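Local coordinates for protein dihydrodipicolinate synthase (Bacillus clausii KSM-K16, PDB 3E96) that probably catalyses a pyruvate-dependent, Schiff-base condensation as a lyase of the DapA family, consistent with 4-hydroxy-tetrahydrodipicolinate synthase activity, at residues 30-35 with 68-73; 224-229 with 240-245. All blocks are in the same frame, centred on the assembly; numbering follows the deposited sequence.

In the fold
The chain builds a TIM barrel of eight parallel strands wrapped in helices, and the two contacts tie together different parts of its outer layer. From the N terminus, strand 15-17 leads to helix 32-43; strand 49-50 and helix 64-78 follow, and contact 1 sets 30-35 against 68-73, closing the loop that contains strand 49-50, so that helices from two successive beta-alpha units meet beside each other. Contact 2 comes much later, after strand 210-213 has completed the barrel: 224-229 on helix 220-231 and 240-245 on helix 235-252 close a short helical hairpin. The contacts run in series, neither nested nor crossed; the centres of contact 1 and contact 2 are about 30 Å apart.

Contact 1. Residues 30-35 with 68-73; sequences IDWHHY and KEEVRR
Trp32 and Tyr35, at the start of helix 32-43, lean on Glu69, Glu70 and Arg73 of helix 64-78, the two being neighbouring outer helices of the TIM barrel. Along 68-73 the contact begins at Glu69, where Glu69 CG lies 3.6 Å from Trp32 CZ2. Bent at chi2 (66°), the Glu69 chain folds its carboxylate back to its own helix, where OE1 takes both NE and NH2 of Arg72 and OE2 offers its anti lone pair to Arg73 NE.

Glu70 comes next. Glu70 CA approaches Trp32 CH2 to 3.5 Å, and Glu70 CG rests against Tyr35 OH; the chain runs nearly extended past the phenol. The carboxylate is then held by Thr21 and by the backbone N of Cys53, and the Tyr35 hydroxyl by Thr74, so both buried polar ends are satisfied; the Glu70 side chain is about 9 Å from that of Thr56, a predicted pyruvate-binding residue.

Arg73 completes the contact. Its CG sits over the six-membered ring of Trp32 as a CH-pi contact, and its guanidinium lies flat over the five-membered ring, planes 7° apart, in a cation-pi stack. Ile30 CG2 presses on the opposite face of the indole. Were Trp32 replaced by an alanine, the Arg73 guanidinium would probably lose the flat surface it lies on, and a gap would open beside Glu70. The salt bridge to Glu69 and a hydrogen bond between Arg73 NH1 and Tyr77 OH fix the rotation of the guanidinium, with Arg73 CZ 3.5 Å from Trp32 CD1.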
loop_
_atom_site.group_PDB
_atom_site.type_symbol
_atom_site.label_atom_id
_atom_site.label_comp_id
_atom_site.label_asym_id
_atom_site.label_seq_id
_atom_site.Cartn_x
_atom_site.Cartn_y
_atom_site.Cartn_z
ATOM N N ILE B 30 -21.222 -5.059 -1.051
ATOM C CA ILE B 30 -21.585 -3.738 -0.560
ATOM C C ILE B 30 -23.104 -3.617 -0.418
ATOM O O ILE B 30 -23.854 -3.998 -1.319
ATOM C CB ILE B 30 -21.096 -2.638 -1.533
ATOM C CG1 ILE B 30 -19.571 -2.726 -1.690
ATOM C CG2 ILE B 30 -21.496 -1.265 -1.018
ATOM C CD1 ILE B 30 -19.009 -1.785 -2.735
ATOM N N ASP B 31 -23.556 -3.114 0.727
ATOM C CA ASP B 31 -24.983 -2.912 0.937
ATOM C C ASP B 31 -25.190 -1.424 0.713
ATOM O O ASP B 31 -24.925 -0.610 1.598
ATOM C CB ASP B 31 -25.403 -3.275 2.360
ATOM C CG ASP B 31 -26.909 -3.211 2.549
ATOM O OD1 ASP B 31 -27.524 -2.230 2.080
ATOM O OD2 ASP B 31 -27.475 -4.137 3.169
ATOM N N TRP B 32 -25.656 -1.074 -0.480
ATOM C CA TRP B 32 -25.864 0.321 -0.829
ATOM C C TRP B 32 -26.967 0.991 -0.022
ATOM O O TRP B 32 -26.967 2.212 0.132
ATOM C CB TRP B 32 -26.141 0.443 -2.326
ATOM C CG TRP B 32 -24.968 0.037 -3.169
ATOM C CD1 TRP B 32 -24.919 -0.992 -4.065
ATOM C CD2 TRP B 32 -23.674 0.659 -3.200
ATOM N NE1 TRP B 32 -23.676 -1.050 -4.656
ATOM C CE2 TRP B 32 -22.892 -0.049 -4.141
ATOM C CE3 TRP B 32 -23.100 1.744 -2.521
ATOM C CZ2 TRP B 32 -21.564 0.295 -4.427
ATOM C CZ3 TRP B 32 -21.776 2.087 -2.806
ATOM C CH2 TRP B 32 -21.027 1.361 -3.750
ATOM N N HIS B 33 -27.913 0.205 0.483
ATOM C CA HIS B 33 -28.976 0.778 1.294
ATOM C C HIS B 33 -28.325 1.292 2.572
ATOM O O HIS B 33 -28.610 2.401 3.032
ATOM C CB HIS B 33 -30.032 -0.275 1.639
ATOM C CG HIS B 33 -31.149 0.252 2.485
ATOM N ND1 HIS B 33 -31.958 1.293 2.083
ATOM C CD2 HIS B 33 -31.585 -0.110 3.715
ATOM C CE1 HIS B 33 -32.843 1.552 3.029
ATOM N NE2 HIS B 33 -32.639 0.715 4.031
ATOM N N HIS B 34 -27.441 0.481 3.145
ATOM C CA HIS B 34 -26.750 0.884 4.362
ATOM C C HIS B 34 -25.827 2.060 4.061
ATOM O O HIS B 34 -25.634 2.937 4.901
ATOM C CB HIS B 34 -25.955 -0.292 4.935
ATOM C CG HIS B 34 -26.816 -1.375 5.508
ATOM N ND1 HIS B 34 -26.301 -2.549 6.013
ATOM C CD2 HIS B 34 -28.158 -1.449 5.680
ATOM C CE1 HIS B 34 -27.287 -3.299 6.476
ATOM N NE2 HIS B 34 -28.424 -2.654 6.286
ATOM N N TYR B 35 -25.265 2.083 2.857
ATOM C CA TYR B 35 -24.380 3.181 2.477
ATOM C C TYR B 35 -25.178 4.482 2.452
ATOM O O TYR B 35 -24.721 5.515 2.941
ATOM C CB TYR B 35 -23.757 2.933 1.099
ATOM C CG TYR B 35 -22.715 3.968 0.734
ATOM C CD1 TYR B 35 -21.537 4.088 1.478
ATOM C CD2 TYR B 35 -22.922 4.853 -0.323
ATOM C CE1 TYR B 35 -20.593 5.069 1.179
ATOM C CE2 TYR B 35 -21.986 5.842 -0.631
ATOM C CZ TYR B 35 -20.824 5.944 0.127
ATOM O OH TYR B 35 -19.907 6.928 -0.154
ATOM N N LYS B 68 -15.500 3.219 -8.336
ATOM C CA LYS B 68 -16.191 4.149 -9.223
ATOM C C LYS B 68 -17.666 4.238 -8.855
ATOM O O LYS B 68 -18.228 5.331 -8.773
ATOM C CB LYS B 68 -16.059 3.703 -10.681
ATOM C CG LYS B 68 -14.652 3.780 -11.235
ATOM C CD LYS B 68 -14.593 3.203 -12.645
ATOM C CE LYS B 68 -13.183 3.285 -13.216
ATOM N NZ LYS B 68 -13.077 2.612 -14.550
ATOM N N GLU B 69 -18.288 3.083 -8.640
ATOM C CA GLU B 69 -19.701 3.035 -8.286
ATOM C C GLU B 69 -19.967 3.741 -6.959
ATOM O O GLU B 69 -20.997 4.393 -6.795
ATOM C CB GLU B 69 -20.176 1.578 -8.205
ATOM C CG GLU B 69 -21.653 1.384 -7.840
ATOM C CD GLU B 69 -22.617 1.892 -8.905
ATOM O OE1 GLU B 69 -22.174 2.137 -10.048
ATOM O OE2 GLU B 69 -23.825 2.035 -8.600
ATOM N N GLU B 70 -19.049 3.617 -6.005
ATOM C CA GLU B 70 -19.263 4.281 -4.722
ATOM C C GLU B 70 -19.326 5.791 -4.923
ATOM O O GLU B 70 -20.152 6.472 -4.313
ATOM C CB GLU B 70 -18.162 3.929 -3.715
ATOM C CG GLU B 70 -18.320 4.667 -2.382
ATOM C CD GLU B 70 -17.508 4.053 -1.261
ATOM O OE1 GLU B 70 -17.795 2.893 -0.894
ATOM O OE2 GLU B 70 -16.588 4.728 -0.746
ATOM N N VAL B 71 -18.456 6.323 -5.776
ATOM C CA VAL B 71 -18.470 7.758 -6.034
ATOM C C VAL B 71 -19.806 8.138 -6.679
ATOM O O VAL B 71 -20.431 9.122 -6.284
ATOM C CB VAL B 71 -17.299 8.186 -6.953
ATOM C CG1 VAL B 71 -17.402 9.674 -7.280
ATOM C CG2 VAL B 71 -15.972 7.911 -6.255
ATOM N N ARG B 72 -20.256 7.347 -7.652
ATOM C CA ARG B 72 -21.534 7.627 -8.315
ATOM C C ARG B 72 -22.683 7.599 -7.311
ATOM O O ARG B 72 -23.523 8.496 -7.295
ATOM C CB ARG B 72 -21.806 6.608 -9.431
ATOM C CG ARG B 72 -20.844 6.702 -10.610
ATOM C CD ARG B 72 -21.343 5.886 -11.800
ATOM N NE ARG B 72 -21.255 4.443 -11.582
ATOM C CZ ARG B 72 -20.242 3.685 -11.990
ATOM N NH1 ARG B 72 -19.216 4.225 -12.642
ATOM N NH2 ARG B 72 -20.259 2.382 -11.765
ATOM N N ARG B 73 -22.721 6.559 -6.482
ATOM C CA ARG B 73 -23.764 6.416 -5.471
ATOM C C ARG B 73 -23.770 7.610 -4.516
ATOM O O ARG B 73 -24.831 8.099 -4.128
ATOM C CB ARG B 73 -23.548 5.127 -4.670
ATOM C CG ARG B 73 -23.725 3.839 -5.473
ATOM C CD ARG B 73 -25.151 3.305 -5.380
ATOM N NE ARG B 73 -25.336 2.114 -6.206
ATOM C CZ ARG B 73 -26.412 1.333 -6.172
ATOM N NH1 ARG B 73 -27.412 1.608 -5.345
ATOM N NH2 ARG B 73 -26.489 0.277 -6.972
#

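Contact 2. Residues 224-229 with 240-245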
loop_
_atom_site.group_PDB
_atom_site.type_symbol
_atom_site.label_atom_id
_atom_site.label_comp_id
_atom_site.label_asym_id
_atom_site.label_seq_id
_atom_site.Cartn_x
_atom_site.Cartn_y
_atom_site.Cartn_z
ATOM N N VAL B 224 -18.811 17.943 15.007
ATOM C CA VAL B 224 -19.269 19.311 14.799
ATOM C C VAL B 224 -18.967 20.173 16.021
ATOM O O VAL B 224 -18.576 21.329 15.888
ATOM C CB VAL B 224 -20.791 19.360 14.501
ATOM C CG1 VAL B 224 -21.270 20.808 14.461
ATOM C CG2 VAL B 224 -21.075 18.694 13.160
ATOM N N GLU B 225 -19.146 19.610 17.212
ATOM C CA GLU B 225 -18.873 20.356 18.436
ATOM C C GLU B 225 -17.407 20.776 18.493
ATOM O O GLU B 225 -17.097 21.895 18.904
ATOM C CB GLU B 225 -19.205 19.515 19.671
ATOM C CG GLU B 225 -20.650 19.054 19.749
ATOM C CD GLU B 225 -20.939 18.264 21.014
ATOM O OE1 GLU B 225 -21.972 17.556 21.051
ATOM O OE2 GLU B 225 -20.139 18.358 21.972
ATOM N N MET B 226 -16.507 19.883 18.082
ATOM C CA MET B 226 -15.082 20.200 18.105
ATOM C C MET B 226 -14.766 21.308 17.113
ATOM O O MET B 226 -14.020 22.231 17.432
ATOM C CB MET B 226 -14.219 18.968 17.781
ATOM C CG MET B 226 -12.704 19.268 17.794
ATOM S SD MET B 226 -11.584 17.837 17.566
ATOM C CE MET B 226 -11.500 17.227 19.280
ATOM N N LEU B 227 -15.326 21.213 15.908
ATOM C CA LEU B 227 -15.078 22.222 14.884
ATOM C C LEU B 227 -15.548 23.595 15.346
ATOM O O LEU B 227 -14.840 24.586 15.189
ATOM C CB LEU B 227 -15.796 21.868 13.576
ATOM C CG LEU B 227 -15.614 22.887 12.441
ATOM C CD1 LEU B 227 -14.171 22.857 11.941
ATOM C CD2 LEU B 227 -16.575 22.572 11.299
ATOM N N GLU B 228 -16.745 23.652 15.917
ATOM C CA GLU B 228 -17.281 24.928 16.370
ATOM C C GLU B 228 -16.458 25.509 17.518
ATOM O O GLU B 228 -16.185 26.707 17.542
ATOM C CB GLU B 228 -18.744 24.766 16.774
ATOM C CG GLU B 228 -19.581 24.151 15.659
ATOM C CD GLU B 228 -21.069 24.257 15.902
ATOM O OE1 GLU B 228 -21.508 23.987 17.039
ATOM O OE2 GLU B 228 -21.801 24.598 14.947
ATOM N N ALA B 229 -16.053 24.657 18.457
ATOM C CA ALA B 229 -15.249 25.105 19.590
ATOM C C ALA B 229 -13.924 25.673 19.089
ATOM O O ALA B 229 -13.477 26.724 19.547
ATOM C CB ALA B 229 -14.994 23.941 20.554
ATOM N N ARG B 240 -12.357 19.806 26.440
ATOM C CA ARG B 240 -13.389 18.954 27.014
ATOM C C ARG B 240 -13.847 17.941 25.970
ATOM O O ARG B 240 -13.933 16.746 26.247
ATOM C CB ARG B 240 -14.576 19.802 27.470
ATOM C CG ARG B 240 -15.715 19.005 28.094
ATOM C CD ARG B 240 -17.020 19.296 27.377
ATOM N NE ARG B 240 -17.285 20.731 27.303
ATOM C CZ ARG B 240 -18.060 21.297 26.384
ATOM N NH1 ARG B 240 -18.643 20.548 25.459
ATOM N NH2 ARG B 240 -18.247 22.612 26.386
ATOM N N ILE B 241 -14.144 18.430 24.769
ATOM C CA ILE B 241 -14.589 17.570 23.677
ATOM C C ILE B 241 -13.460 16.615 23.291
ATOM O O ILE B 241 -13.690 15.430 23.040
ATOM C CB ILE B 241 -14.986 18.410 22.444
ATOM C CG1 ILE B 241 -16.057 19.432 22.838
ATOM C CG2 ILE B 241 -15.509 17.505 21.339
ATOM C CD1 ILE B 241 -16.347 20.468 21.762
ATOM N N TRP B 242 -12.241 17.139 23.245
ATOM C CA TRP B 242 -11.072 16.332 22.905
ATOM C C TRP B 242 -10.915 15.145 23.864
ATOM O O TRP B 242 -10.817 13.997 23.426
ATOM C CB TRP B 242 -9.813 17.199 22.940
ATOM C CG TRP B 242 -8.552 16.452 22.640
ATOM C CD1 TRP B 242 -8.128 16.010 21.417
ATOM C CD2 TRP B 242 -7.547 16.058 23.582
ATOM N NE1 TRP B 242 -6.913 15.367 21.542
ATOM C CE2 TRP B 242 -6.537 15.383 22.861
ATOM C CE3 TRP B 242 -7.404 16.212 24.967
ATOM C CZ2 TRP B 242 -5.396 14.861 23.480
ATOM C CZ3 TRP B 242 -6.268 15.692 25.582
ATOM C CH2 TRP B 242 -5.280 15.025 24.837
ATOM N N GLU B 243 -10.893 15.416 25.167
ATOM C CA GLU B 243 -10.743 14.344 26.153
ATOM C C GLU B 243 -11.854 13.312 26.008
ATOM O O GLU B 243 -11.645 12.121 26.229
ATOM C CB GLU B 243 -10.775 14.900 27.579
ATOM C CG GLU B 243 -9.575 15.741 27.959
ATOM C CD GLU B 243 -9.507 15.990 29.449
ATOM O OE1 GLU B 243 -9.225 15.034 30.199
ATOM O OE2 GLU B 243 -9.742 17.137 29.869
ATOM N N ASP B 244 -13.035 13.788 25.632
ATOM C CA ASP B 244 -14.209 12.939 25.452
ATOM C C ASP B 244 -14.059 11.976 24.271
ATOM O O ASP B 244 -14.516 10.837 24.331
ATOM C CB ASP B 244 -15.443 13.828 25.235
ATOM C CG ASP B 244 -16.743 13.046 25.211
ATOM O OD1 ASP B 244 -17.065 12.393 26.224
ATOM O OD2 ASP B 244 -17.450 13.092 24.180
ATOM N N ILE B 245 -13.407 12.436 23.206
ATOM C CA ILE B 245 -13.239 11.626 21.998
ATOM C C ILE B 245 -11.958 10.790 21.897
ATOM O O ILE B 245 -11.952 9.748 21.241
ATOM C CB ILE B 245 -13.341 12.525 20.739
ATOM C CG1 ILE B 245 -14.707 13.219 20.708
ATOM C CG2 ILE B 245 -13.159 11.697 19.475
ATOM C CD1 ILE B 245 -14.825 14.300 19.643
#
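Ile241 is the main bump of this contact: its CD1 pushes into a hollow on helix 220-231 formed by the Glu225 carbonyl, Glu225 CB and the methyl of Ala229. The two helices make an antiparallel helical hairpin after the last barrel strand; the axes of 224-229 and 240-245 come within 9.8 Å, with 151° between their directions. With CG1 anti to its carbonyl carbon (chi1 -56°), Ile241 sends CD1 across to within 3.3 Å of Glu225 O. The backbone at Glu225 O is the floor of the hollow; Glu225 CB and Ala229 CB, the latter 3.9 Å from Ile241 CD1, are its walls. The other branch, Ile241 CG2, rests against Met226 CB at 4.1 Å.

Met226 answers with a bump in the other direction. Its chain runs extended to the sulfur and turns at chi3 (-84°), which brings Met226 CE over the backbone of the facing helix, 3.8 Å from Trp242 CA. Met226 CE also lies near the plane of the indole, at its edge, and 4.4 Å from Ile245 CD1. Trp242 turns its ring to the neighbourhood of helix 200-206; its NE1 donates to Lys198 O, just ahead of that helix, and Pro201 touches both Met226 and Trp242.

At the rim, Glu225 OE2 and Arg240 NH1 stand 4.4 Å apart, beyond salt-bridge distance. No hydrogen bond crosses between the segments, so the pairing rests on the fit of apolar side chains, with at most a weak electrostatic attraction at its margin.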